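PDB 3F1X: serine acetyltransferase from Bacteroides vulgatus ATCC 8482, which probably transfers an acetyl group from acetyl-CoA to serine, the first step of cysteine biosynthesis. Local coordinates for residues I129-D141 with I150-R164. Numbering follows the deposited sequence.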
# COMPACT_ATOMS: atom_id res chain seq x y z
N ILE A 129 6.47 28.95 -19.55
CA ILE A 129 6.54 28.33 -20.87
C ILE A 129 5.40 27.34 -21.07
O ILE A 129 4.71 27.38 -22.09
CB ILE A 129 7.88 27.59 -21.09
CG1 ILE A 129 9.04 28.56 -20.91
CG2 ILE A 129 7.91 27.00 -22.50
CD1 ILE A 129 10.42 27.92 -21.02
N LEU A 130 5.20 26.46 -20.10
CA LEU A 130 4.15 25.47 -20.20
C LEU A 130 2.80 26.15 -20.36
O LEU A 130 1.93 25.63 -21.04
CB LEU A 130 4.16 24.55 -18.98
CG LEU A 130 5.41 23.66 -18.94
CD1 LEU A 130 5.50 22.92 -17.62
CD2 LEU A 130 5.35 22.69 -20.10
N ALA A 131 2.63 27.32 -19.75
CA ALA A 131 1.38 28.05 -19.87
C ALA A 131 1.08 28.34 -21.35
O ALA A 131 -0.07 28.27 -21.78
CB ALA A 131 1.45 29.37 -19.07
N THR A 132 2.11 28.66 -22.13
CA THR A 132 1.90 28.94 -23.55
C THR A 132 1.55 27.66 -24.30
O THR A 132 0.80 27.69 -25.28
CB THR A 132 3.14 29.60 -24.20
OG1 THR A 132 4.21 28.65 -24.30
CG2 THR A 132 3.58 30.80 -23.37
N ASP A 133 2.09 26.53 -23.84
CA ASP A 133 1.80 25.24 -24.48
C ASP A 133 0.34 24.88 -24.24
O ASP A 133 -0.33 24.37 -25.14
CB ASP A 133 2.69 24.13 -23.91
CG ASP A 133 4.16 24.39 -24.09
OD1 ASP A 133 4.55 24.95 -25.14
OD2 ASP A 133 4.95 24.03 -23.19
N VAL A 134 -0.15 25.13 -23.03
CA VAL A 134 -1.55 24.84 -22.72
C VAL A 134 -2.47 25.73 -23.56
O VAL A 134 -3.50 25.28 -24.05
CB VAL A 134 -1.87 25.08 -21.23
CG1 VAL A 134 -3.36 24.96 -21.01
CG2 VAL A 134 -1.12 24.08 -20.36
N GLU A 135 -2.08 27.00 -23.72
CA GLU A 135 -2.87 27.93 -24.51
C GLU A 135 -2.94 27.49 -25.97
O GLU A 135 -4.00 27.55 -26.59
CB GLU A 135 -2.26 29.33 -24.45
CG GLU A 135 -2.45 30.03 -23.12
CD GLU A 135 -1.56 31.25 -22.98
OE1 GLU A 135 -1.55 32.09 -23.90
OE2 GLU A 135 -0.85 31.35 -21.95
N ALA A 136 -1.81 27.04 -26.50
CA ALA A 136 -1.76 26.58 -27.88
C ALA A 136 -2.62 25.33 -28.05
O ALA A 136 -3.26 25.14 -29.09
CB ALA A 136 -0.32 26.29 -28.28
N ALA A 137 -2.63 24.48 -27.03
CA ALA A 137 -3.42 23.25 -27.08
C ALA A 137 -4.92 23.56 -27.07
O ALA A 137 -5.71 22.87 -27.72
CB ALA A 137 -3.06 22.34 -25.90
N TYR A 138 -5.29 24.60 -26.35
CA TYR A 138 -6.69 25.01 -26.25
C TYR A 138 -7.17 25.72 -27.52
O TYR A 138 -8.11 25.29 -28.17
CB TYR A 138 -6.88 25.95 -25.05
CG TYR A 138 -8.27 26.50 -24.95
CD1 TYR A 138 -9.34 25.68 -24.58
CD2 TYR A 138 -8.54 27.83 -25.24
CE1 TYR A 138 -10.65 26.18 -24.52
CE2 TYR A 138 -9.85 28.35 -25.18
CZ TYR A 138 -10.90 27.51 -24.82
OH TYR A 138 -12.19 28.00 -24.77
N TYR A 139 -6.50 26.81 -27.87
CA TYR A 139 -6.87 27.60 -29.04
C TYR A 139 -6.93 26.87 -30.38
O TYR A 139 -7.67 27.28 -31.27
CB TYR A 139 -5.94 28.81 -29.17
CG TYR A 139 -6.31 29.95 -28.25
CD1 TYR A 139 -7.50 30.65 -28.42
CD2 TYR A 139 -5.46 30.32 -27.21
CE1 TYR A 139 -7.84 31.71 -27.57
CE2 TYR A 139 -5.80 31.37 -26.35
CZ TYR A 139 -6.99 32.06 -26.54
OH TYR A 139 -7.32 33.10 -25.70
N GLY A 140 -6.16 25.80 -30.53
CA GLY A 140 -6.18 25.09 -31.79
C GLY A 140 -6.90 23.76 -31.77
O GLY A 140 -6.81 22.99 -32.73
N ASP A 141 -7.62 23.50 -30.69
CA ASP A 141 -8.34 22.24 -30.53
C ASP A 141 -9.80 22.50 -30.16
O ASP A 141 -10.13 22.66 -28.98
CB ASP A 141 -7.66 21.41 -29.44
CG ASP A 141 -8.08 19.95 -29.47
OD1 ASP A 141 -9.30 19.67 -29.43
OD2 ASP A 141 -7.18 19.09 -29.53
N ILE A 150 -7.48 20.42 -20.15
CA ILE A 150 -6.23 20.15 -20.84
C ILE A 150 -5.12 19.75 -19.88
O ILE A 150 -4.49 18.72 -20.06
CB ILE A 150 -5.79 21.38 -21.66
CG1 ILE A 150 -6.80 21.59 -22.81
CG2 ILE A 150 -4.38 21.19 -22.19
CD1 ILE A 150 -6.54 22.82 -23.64
N ILE A 151 -4.90 20.57 -18.86
CA ILE A 151 -3.87 20.29 -17.87
C ILE A 151 -4.15 19.00 -17.12
O ILE A 151 -3.24 18.21 -16.84
CB ILE A 151 -3.79 21.43 -16.82
CG1 ILE A 151 -3.36 22.73 -17.50
CG2 ILE A 151 -2.81 21.05 -15.70
CD1 ILE A 151 -3.41 23.93 -16.59
N SER A 152 -5.43 18.78 -16.81
CA SER A 152 -5.86 17.61 -16.05
C SER A 152 -5.79 16.23 -16.69
O SER A 152 -5.49 15.26 -16.00
CB SER A 152 -7.28 17.85 -15.51
OG SER A 152 -7.27 18.85 -14.51
N CYS A 153 -6.06 16.11 -17.99
CA CYS A 153 -6.00 14.78 -18.60
C CYS A 153 -5.40 14.65 -19.99
O CYS A 153 -5.27 13.53 -20.49
CB CYS A 153 -7.40 14.15 -18.59
SG CYS A 153 -8.59 14.89 -19.72
N TYR A 154 -5.05 15.75 -20.63
CA TYR A 154 -4.45 15.66 -21.97
C TYR A 154 -3.05 15.07 -21.84
O TYR A 154 -2.21 15.59 -21.10
CB TYR A 154 -4.38 17.03 -22.62
CG TYR A 154 -5.65 17.42 -23.34
CD1 TYR A 154 -6.90 17.10 -22.81
CD2 TYR A 154 -5.60 18.13 -24.53
CE1 TYR A 154 -8.07 17.48 -23.47
CE2 TYR A 154 -6.77 18.52 -25.19
CZ TYR A 154 -8.00 18.19 -24.65
OH TYR A 154 -9.15 18.57 -25.29
N PRO A 155 -2.78 13.98 -22.56
CA PRO A 155 -1.47 13.32 -22.51
C PRO A 155 -0.32 14.18 -23.03
O PRO A 155 0.79 14.11 -22.52
CB PRO A 155 -1.69 12.07 -23.35
CG PRO A 155 -2.70 12.53 -24.38
CD PRO A 155 -3.67 13.31 -23.53
N ALA A 156 -0.59 14.99 -24.05
CA ALA A 156 0.42 15.85 -24.64
C ALA A 156 1.06 16.80 -23.62
O ALA A 156 2.28 16.95 -23.59
CB ALA A 156 -0.17 16.64 -25.79
N ILE A 157 0.24 17.43 -22.79
CA ILE A 157 0.76 18.36 -21.80
C ILE A 157 1.70 17.65 -20.83
O ILE A 157 2.69 18.22 -20.39
CB ILE A 157 -0.36 19.03 -20.99
CG1 ILE A 157 -1.25 19.84 -21.93
CG2 ILE A 157 0.24 19.97 -19.94
CD1 ILE A 157 -0.53 20.99 -22.61
N ARG A 158 1.38 16.40 -20.52
CA ARG A 158 2.19 15.60 -19.62
C ARG A 158 3.55 15.30 -20.24
O ARG A 158 4.58 15.42 -19.59
CB ARG A 158 1.47 14.30 -19.27
CG ARG A 158 0.24 14.53 -18.41
CD ARG A 158 -0.58 13.27 -18.18
NE ARG A 158 -1.75 13.55 -17.35
CZ ARG A 158 -2.65 12.63 -16.99
NH1 ARG A 158 -3.69 12.98 -16.23
NH2 ARG A 158 -2.52 11.38 -17.40
N ALA A 159 3.54 14.92 -21.52
CA ALA A 159 4.78 14.61 -22.23
C ALA A 159 5.63 15.87 -22.37
O ALA A 159 6.83 15.86 -22.12
CB ALA A 159 4.48 14.02 -23.60
N ILE A 160 5.00 16.97 -22.78
CA ILE A 160 5.71 18.23 -22.96
C ILE A 160 6.25 18.73 -21.62
O ILE A 160 7.36 19.27 -21.55
CB ILE A 160 4.78 19.29 -23.61
CG1 ILE A 160 4.42 18.85 -25.03
CG2 ILE A 160 5.47 20.66 -23.67
CD1 ILE A 160 3.31 19.66 -25.66
N SER A 161 5.48 18.55 -20.56
CA SER A 161 5.93 18.97 -19.23
C SER A 161 7.16 18.16 -18.85
O SER A 161 8.16 18.73 -18.42
CB SER A 161 4.83 18.74 -18.20
OG SER A 161 3.72 19.58 -18.45
N ASN A 162 7.08 16.84 -19.00
CA ASN A 162 8.21 15.96 -18.67
C ASN A 162 9.44 16.38 -19.48
O ASN A 162 10.56 16.44 -18.96
CB ASN A 162 7.88 14.49 -18.96
CG ASN A 162 7.14 13.80 -17.82
OD1 ASN A 162 6.17 14.33 -17.27
ND2 ASN A 162 7.58 12.60 -17.46
N TYR A 163 9.22 16.65 -20.77
CA TYR A 163 10.31 17.08 -21.65
C TYR A 163 10.99 18.36 -21.14
O TYR A 163 12.21 18.39 -20.96
CB TYR A 163 9.79 17.35 -23.07
CG TYR A 163 10.70 18.28 -23.83
CD1 TYR A 163 11.96 17.88 -24.24
CD2 TYR A 163 10.35 19.62 -24.01
CE1 TYR A 163 12.87 18.79 -24.82
CE2 TYR A 163 11.24 20.53 -24.58
CZ TYR A 163 12.49 20.11 -24.98
OH TYR A 163 13.37 21.02 -25.51
N ARG A 164 10.21 19.42 -20.92
CA ARG A 164 10.81 20.67 -20.45
C ARG A 164 11.51 20.50 -19.11
O ARG A 164 12.51 21.15 -18.84
CB ARG A 164 9.76 21.78 -20.38
CG ARG A 164 9.21 22.15 -21.77
CD ARG A 164 8.61 23.55 -21.77
NE ARG A 164 7.86 23.85 -23.00
CZ ARG A 164 8.40 24.06 -24.19
NH1 ARG A 164 9.72 24.01 -24.34
NH2 ARG A 164 7.63 24.32 -25.23
O HOH W 1 -9.40 17.40 -27.81
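Arg-164 grips the carboxylate of Asp-133 side-on in a buried salt bridge between two antiparallel helices of the alpha-helical domain that precedes the left-handed beta-helix in serine acetyltransferases. Arg-164 NE meets the syn lone pair of Asp-133 OD2 at 2.9 Å with an N-H...O angle of 168°, and its NH2 reaches Asp-133 OD1 at 3.1 Å. Carboxylate and guanidinium planes lie only 17° apart, so the pairing is nearly coplanar. The same groups tie the helices to the beta-helix: NH1 and NH2 of Arg-164 donate to the carbonyls of Ile-199 and Gly-200, while Asp-133 OD1 also accepts from Phe-203 N. A leucine in place of Arg-164 would probably leave the buried Asp-133 carboxylate without its charge partner and those two carbonyls without their donors. Ile-129 CG2 lies over one guanidinium face, 3.4 Å from Arg-164 CZ. Leu-130 runs alongside the arginine but points the other way, its CD2 3.8 Å from Arg-164 CD. Further along, Val-134 divides its methyls: CG1 faces Ile-150 CG2, whereas CG2 lies 3.9 Å from Ile-157 CD1 and also touches Ile-151 CG1. Near the far end one water bridges Asp-141 OD1 and Tyr-154 OH. Ile-150, with CD1 extended (chi2 176°), presses that methyl to 3.4 Å from Tyr-138 CB, near the plane of the Tyr-138 ring.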